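Local coordinates for FAD:protein FMN transferase (Vibrio cholerae, PDB 6NXI) that probably transfers the FMN moiety of FAD to a threonine hydroxyl of a target flavoprotein, in a magnesium-dependent reaction that releases AMP, at residues E83-L95 / M266-M278. Numbering follows the deposited sequence.
Sequences EAIRLNGLTEGAL and MTADGLATGLMVM. With MG (magnesium ion), chain C; MG (magnesium ion), chain D; FAD (flavin-adenine dinucleotide), chain B; EDO (1,2-ethanediol), chain E.
Met278, Ala94 and Glu83 bury the most surface where the end of helix 75-90 and the turn after it pack against helix 265-278. Met278 lies across the type I' turn Thr91-Ala94: its CG rests 3.6 Å from Ala94 CB and its SD 3.9 Å from Thr91 CB. The bend at chi3 (87°) then carries CE to Glu92, whose OE1 lies 3.4 Å away, while OE2 of that carboxylate forms a salt bridge with Arg282. The Ala94 methyl also meets Val277 CG1. At the far end Glu83, bent at chi2 (68°) so that its carboxylate turns to the neighbouring helix, accepts the one hydrogen bond between the two segments, from Thr267 OG1 to Glu83 OE2 at 2.7 Å. Arg86 grips the same carboxylate side-on through NE and NH2; NH2 and the threonine hydroxyl reach OE2 from opposite faces of its plane, fixing its rotation. Between these ends two glycines let the loop and helix close in: Leu87 CD1 lies 3.8 Å from Gly270 CA, and Leu95 CB 4.0 Å from Gly274 CA. The turn is itself braced, since Thr91 OG1 donates to Leu87 O and accepts from Leu95 N, and a Schellman motif with Glu92 at C' ends the first helix. This largely apolar seam, pinned at one end by a hydroxyl-carboxylate hydrogen bond, joins two parts of the FAD site: Ala94 O accepts from adenine N6A, whereas Asp269 OD1 bridges two magnesium ions beside the diphosphate and Thr273 OG1, also hydrogen-bonded to Ser225, binds one of them.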
loop_
_atom_site.group_PDB
_atom_site.type_symbol
_atom_site.label_atom_id
_atom_site.label_comp_id
_atom_site.label_asym_id
_atom_site.label_seq_id
_atom_site.Cartn_x
_atom_site.Cartn_y
_atom_site.Cartn_z
ATOM N N GLU A 83 -6.658 -1.462 -10.737
ATOM C CA GLU A 83 -6.491 -0.278 -9.862
ATOM C C GLU A 83 -5.031 0.157 -9.982
ATOM O O GLU A 83 -4.784 1.329 -10.123
ATOM C CB GLU A 83 -6.914 -0.584 -8.437
ATOM C CG GLU A 83 -6.830 0.643 -7.555
ATOM C CD GLU A 83 -7.814 1.777 -7.846
ATOM O OE1 GLU A 83 -8.585 1.718 -8.874
ATOM O OE2 GLU A 83 -7.754 2.766 -7.054
ATOM N N ALA A 84 -4.101 -0.763 -10.020
ATOM C CA ALA A 84 -2.677 -0.403 -10.164
ATOM C C ALA A 84 -2.428 0.377 -11.471
ATOM O O ALA A 84 -1.578 1.344 -11.508
ATOM C CB ALA A 84 -1.788 -1.624 -10.106
ATOM N N ILE A 85 -3.044 -0.092 -12.547
ATOM C CA ILE A 85 -2.926 0.581 -13.864
ATOM C C ILE A 85 -3.590 1.956 -13.804
ATOM O O ILE A 85 -2.970 2.917 -14.288
ATOM C CB ILE A 85 -3.445 -0.317 -14.992
ATOM C CG1 ILE A 85 -2.536 -1.535 -15.122
ATOM C CG2 ILE A 85 -3.517 0.476 -16.287
ATOM C CD1 ILE A 85 -3.067 -2.555 -16.050
ATOM N N ARG A 86 -4.781 2.051 -13.205
ATOM C CA ARG A 86 -5.479 3.345 -13.108
ATOM C C ARG A 86 -4.605 4.332 -12.339
ATOM O O ARG A 86 -4.502 5.513 -12.757
ATOM C CB ARG A 86 -6.824 3.196 -12.405
ATOM C CG ARG A 86 -7.644 4.470 -12.452
ATOM C CD ARG A 86 -8.901 4.341 -11.641
ATOM N NE ARG A 86 -8.755 4.320 -10.189
ATOM C CZ ARG A 86 -8.773 5.396 -9.427
ATOM N NH1 ARG A 86 -8.912 6.582 -9.982
ATOM N NH2 ARG A 86 -8.640 5.305 -8.120
ATOM N N LEU A 87 -3.998 3.873 -11.239
ATOM C CA LEU A 87 -3.221 4.787 -10.392
ATOM C C LEU A 87 -1.883 5.101 -11.055
ATOM O O LEU A 87 -1.331 6.184 -10.823
ATOM C CB LEU A 87 -3.032 4.173 -9.004
ATOM C CG LEU A 87 -4.301 4.030 -8.171
ATOM C CD1 LEU A 87 -3.994 3.401 -6.829
ATOM C CD2 LEU A 87 -5.000 5.353 -7.981
ATOM N N ASN A 88 -1.392 4.206 -11.883
ATOM C CA ASN A 88 -0.229 4.529 -12.733
ATOM C C ASN A 88 -0.571 5.771 -13.583
ATOM O O ASN A 88 0.246 6.701 -13.622
ATOM C CB ASN A 88 0.226 3.359 -13.605
ATOM C CG ASN A 88 1.316 3.773 -14.567
ATOM O OD1 ASN A 88 1.039 4.205 -15.719
ATOM N ND2 ASN A 88 2.567 3.603 -14.129
ATOM N N GLY A 89 -1.719 5.805 -14.274
ATOM C CA GLY A 89 -2.084 6.994 -15.071
ATOM C C GLY A 89 -2.196 8.234 -14.199
ATOM O O GLY A 89 -1.647 9.271 -14.555
ATOM N N LEU A 90 -2.867 8.110 -13.046
ATOM C CA LEU A 90 -3.182 9.279 -12.209
ATOM C C LEU A 90 -1.875 9.850 -11.664
ATOM O O LEU A 90 -1.792 11.051 -11.579
ATOM C CB LEU A 90 -4.164 8.888 -11.111
ATOM C CG LEU A 90 -4.683 10.058 -10.284
ATOM C CD1 LEU A 90 -5.494 11.039 -11.131
ATOM C CD2 LEU A 90 -5.503 9.533 -9.121
ATOM N N THR A 91 -0.877 9.005 -11.370
ATOM C CA THR A 91 0.395 9.450 -10.790
ATOM C C THR A 91 1.442 9.697 -11.868
ATOM O O THR A 91 2.622 9.771 -11.511
ATOM C CB THR A 91 0.849 8.470 -9.689
ATOM O OG1 THR A 91 1.112 7.195 -10.277
ATOM C CG2 THR A 91 -0.153 8.385 -8.573
ATOM N N GLU A 92 1.051 9.850 -13.145
ATOM C CA GLU A 92 1.999 10.223 -14.232
ATOM C C GLU A 92 3.131 9.175 -14.288
ATOM O O GLU A 92 4.281 9.575 -14.538
ATOM C CB GLU A 92 2.520 11.662 -14.009
ATOM C CG GLU A 92 1.426 12.753 -13.971
ATOM C CD GLU A 92 1.841 14.167 -13.515
ATOM O OE1 GLU A 92 3.060 14.406 -13.232
ATOM O OE2 GLU A 92 0.940 15.040 -13.385
ATOM N N GLY A 93 2.845 7.886 -14.032
ATOM C CA GLY A 93 3.836 6.791 -14.172
ATOM C C GLY A 93 4.598 6.460 -12.892
ATOM O O GLY A 93 5.415 5.503 -12.912
ATOM N N ALA A 94 4.405 7.243 -11.843
ATOM C CA ALA A 94 5.161 7.098 -10.574
ATOM C C ALA A 94 4.863 5.737 -9.915
ATOM O O ALA A 94 5.783 5.085 -9.440
ATOM C CB ALA A 94 4.834 8.249 -9.654
ATOM N N LEU A 95 3.590 5.373 -9.782
ATOM C CA LEU A 95 3.229 4.049 -9.258
ATOM C C LEU A 95 3.263 3.067 -10.405
ATOM O O LEU A 95 2.449 3.200 -11.342
ATOM C CB LEU A 95 1.846 4.051 -8.619
ATOM C CG LEU A 95 1.600 2.811 -7.772
ATOM C CD1 LEU A 95 2.317 2.939 -6.431
ATOM C CD2 LEU A 95 0.109 2.537 -7.552
ATOM N N MET A 266 -7.191 -0.141 -0.479
ATOM C CA MET A 266 -6.413 -0.459 -1.715
ATOM C C MET A 266 -6.002 0.849 -2.412
ATOM O O MET A 266 -4.782 1.071 -2.758
ATOM C CB MET A 266 -7.249 -1.307 -2.660
ATOM C CG MET A 266 -6.561 -1.505 -3.962
ATOM S SD MET A 266 -7.437 -2.483 -5.187
ATOM C CE MET A 266 -8.944 -1.557 -5.392
ATOM N N THR A 267 -6.948 1.739 -2.627
ATOM C CA THR A 267 -6.722 3.005 -3.342
ATOM C C THR A 267 -5.806 3.903 -2.521
ATOM O O THR A 267 -4.836 4.472 -3.097
ATOM C CB THR A 267 -8.047 3.659 -3.698
ATOM O OG1 THR A 267 -8.726 2.729 -4.550
ATOM C CG2 THR A 267 -7.794 4.973 -4.399
ATOM N N ALA A 268 -6.045 4.023 -1.220
ATOM C CA ALA A 268 -5.196 4.874 -0.364
ATOM C C ALA A 268 -3.760 4.357 -0.394
ATOM O O ALA A 268 -2.834 5.185 -0.487
ATOM C CB ALA A 268 -5.661 4.948 1.040
ATOM N N ASP A 269 -3.589 3.036 -0.393
ATOM C CA ASP A 269 -2.251 2.378 -0.363
ATOM C C ASP A 269 -1.471 2.733 -1.616
ATOM O O ASP A 269 -0.288 3.169 -1.500
ATOM C CB ASP A 269 -2.450 0.875 -0.163
ATOM C CG ASP A 269 -1.233 0.095 0.295
ATOM O OD1 ASP A 269 -0.200 0.745 0.606
ATOM O OD2 ASP A 269 -1.305 -1.160 0.265
ATOM N N GLY A 270 -2.048 2.513 -2.791
ATOM C CA GLY A 270 -1.417 2.862 -4.079
ATOM C C GLY A 270 -1.092 4.337 -4.143
ATOM O O GLY A 270 0.024 4.699 -4.586
ATOM N N LEU A 271 -2.022 5.181 -3.712
ATOM C CA LEU A 271 -1.844 6.652 -3.800
ATOM C C LEU A 271 -0.698 7.127 -2.926
ATOM O O LEU A 271 0.120 7.948 -3.412
ATOM C CB LEU A 271 -3.142 7.354 -3.421
ATOM C CG LEU A 271 -4.152 7.394 -4.562
ATOM C CD1 LEU A 271 -5.458 7.934 -4.040
ATOM C CD2 LEU A 271 -3.678 8.225 -5.738
ATOM N N ALA A 272 -0.596 6.596 -1.714
ATOM C CA ALA A 272 0.432 7.101 -0.794
ATOM C C ALA A 272 1.808 6.856 -1.434
ATOM O O ALA A 272 2.657 7.766 -1.394
ATOM C CB ALA A 272 0.271 6.436 0.547
ATOM N N THR A 273 2.035 5.662 -1.995
ATOM C CA THR A 273 3.368 5.351 -2.569
ATOM C C THR A 273 3.552 6.218 -3.831
ATOM O O THR A 273 4.644 6.775 -4.074
ATOM C CB THR A 273 3.499 3.847 -2.850
ATOM O OG1 THR A 273 3.171 3.061 -1.673
ATOM C CG2 THR A 273 4.909 3.554 -3.321
ATOM N N GLY A 274 2.535 6.265 -4.696
ATOM C CA GLY A 274 2.619 6.995 -5.956
ATOM C C GLY A 274 2.896 8.457 -5.747
ATOM O O GLY A 274 3.833 8.996 -6.388
ATOM N N LEU A 275 2.170 9.100 -4.837
ATOM C CA LEU A 275 2.382 10.537 -4.581
ATOM C C LEU A 275 3.786 10.748 -3.968
ATOM O O LEU A 275 4.470 11.740 -4.322
ATOM C CB LEU A 275 1.255 11.088 -3.714
ATOM C CG LEU A 275 -0.147 10.999 -4.307
ATOM C CD1 LEU A 275 -1.148 11.586 -3.322
ATOM C CD2 LEU A 275 -0.273 11.725 -5.637
ATOM N N MET A 276 4.261 9.841 -3.119
ATOM C CA MET A 276 5.642 9.937 -2.558
ATOM C C MET A 276 6.693 9.987 -3.685
ATOM O O MET A 276 7.596 10.838 -3.647
ATOM C CB MET A 276 5.916 8.786 -1.604
ATOM C CG MET A 276 7.281 8.852 -0.993
ATOM S SD MET A 276 7.155 8.221 0.720
ATOM C CE MET A 276 8.897 8.367 1.105
ATOM N N VAL A 277 6.566 9.127 -4.685
ATOM C CA VAL A 277 7.510 9.031 -5.826
ATOM C C VAL A 277 7.391 10.314 -6.664
ATOM O O VAL A 277 8.430 10.798 -7.193
ATOM C CB VAL A 277 7.287 7.759 -6.665
ATOM C CG1 VAL A 277 8.103 7.781 -7.935
ATOM C CG2 VAL A 277 7.540 6.477 -5.869
ATOM N N MET A 278 6.186 10.888 -6.776
ATOM C CA MET A 278 5.978 12.134 -7.585
ATOM C C MET A 278 6.709 13.316 -6.951
ATOM O O MET A 278 7.198 14.193 -7.714
ATOM C CB MET A 278 4.490 12.479 -7.714
ATOM C CG MET A 278 3.723 11.503 -8.542
ATOM S SD MET A 278 2.005 12.088 -8.775
ATOM C CE MET A 278 2.206 13.110 -10.224
HETATM MG MG MG C . 1.380 1.613 -1.237
HETATM MG MG MG D . 1.511 0.148 1.779
HETATM P PA FAD B . 4.438 0.810 0.209
HETATM O O1A FAD B . 5.122 2.100 0.487
HETATM O O2A FAD B . 2.966 0.725 0.296
HETATM O O5B FAD B . 4.882 0.255 -1.223
HETATM C C5B FAD B . 6.293 -0.068 -1.338
HETATM C C4B FAD B . 6.492 -1.421 -1.975
HETATM O O4B FAD B . 5.945 -1.479 -3.315
HETATM C C3B FAD B . 7.973 -1.771 -2.112
HETATM O O3B FAD B . 8.405 -2.506 -0.966
HETATM C C2B FAD B . 8.022 -2.574 -3.417
HETATM O O2B FAD B . 7.671 -3.922 -3.199
HETATM C C1B FAD B . 6.944 -1.887 -4.246
HETATM N N9A FAD B . 7.351 -0.715 -4.992
HETATM C C8A FAD B . 8.505 0.067 -4.840
HETATM N N7A FAD B . 8.471 1.132 -5.605
HETATM C C5A FAD B . 7.301 1.051 -6.332
HETATM C C6A FAD B . 6.749 1.879 -7.321
HETATM N N6A FAD B . 7.290 3.042 -7.726
HETATM N N1A FAD B . 5.538 1.522 -7.795
HETATM C C2A FAD B . 4.989 0.366 -7.373
HETATM N N3A FAD B . 5.416 -0.494 -6.439
HETATM C C4A FAD B . 6.604 -0.085 -5.960
HETATM N N1 FAD B . 7.139 -9.661 2.768
HETATM C C2 FAD B . 7.876 -10.750 3.181
HETATM O O2 FAD B . 8.995 -10.584 3.716
HETATM N N3 FAD B . 7.411 -12.019 3.056
HETATM C C4 FAD B . 6.194 -12.301 2.490
HETATM O O4 FAD B . 5.817 -13.457 2.362
HETATM C C4X FAD B . 5.405 -11.197 2.025
HETATM N N5 FAD B . 4.238 -11.436 1.464
HETATM C C5X FAD B . 3.503 -10.363 1.017
HETATM C C6 FAD B . 2.262 -10.597 0.391
HETATM C C7 FAD B . 1.460 -9.580 -0.083
HETATM C C7M FAD B . 0.137 -9.905 -0.739
HETATM C C8 FAD B . 1.899 -8.245 0.084
HETATM C C8M FAD B . 1.084 -7.084 -0.421
HETATM C C9 FAD B . 3.131 -7.998 0.699
HETATM C C9A FAD B . 3.946 -9.032 1.181
HETATM N N10 FAD B . 5.195 -8.821 1.777
HETATM C C10 FAD B . 5.964 -9.884 2.218
HETATM C "C1'" FAD B . 5.670 -7.443 2.029
HETATM C "C2'" FAD B . 6.205 -6.741 0.833
HETATM O "O2'" FAD B . 7.370 -7.400 0.346
HETATM C "C3'" FAD B . 6.574 -5.299 1.219
HETATM O "O3'" FAD B . 7.602 -5.246 2.183
HETATM C "C4'" FAD B . 5.436 -4.503 1.831
HETATM O "O4'" FAD B . 4.232 -4.813 1.147
HETATM C "C5'" FAD B . 5.738 -3.018 1.855
HETATM O "O5'" FAD B . 4.530 -2.325 2.255
HETATM P P FAD B . 4.612 -0.793 2.645
HETATM O O1P FAD B . 5.746 -0.521 3.526
HETATM O O2P FAD B . 3.176 -0.486 3.004
HETATM O O3P FAD B . 5.027 -0.236 1.216
HETATM C C1 EDO E . -8.943 9.886 -7.385
HETATM O O1 EDO E . -9.271 9.400 -8.674
HETATM C C2 EDO E . -8.233 8.935 -6.525
HETATM O O2 EDO E . -8.760 7.640 -6.617
HETATM O O HOH W 1 1.077 -1.970 0.822
HETATM O O HOH W 2 1.379 2.726 1.918
#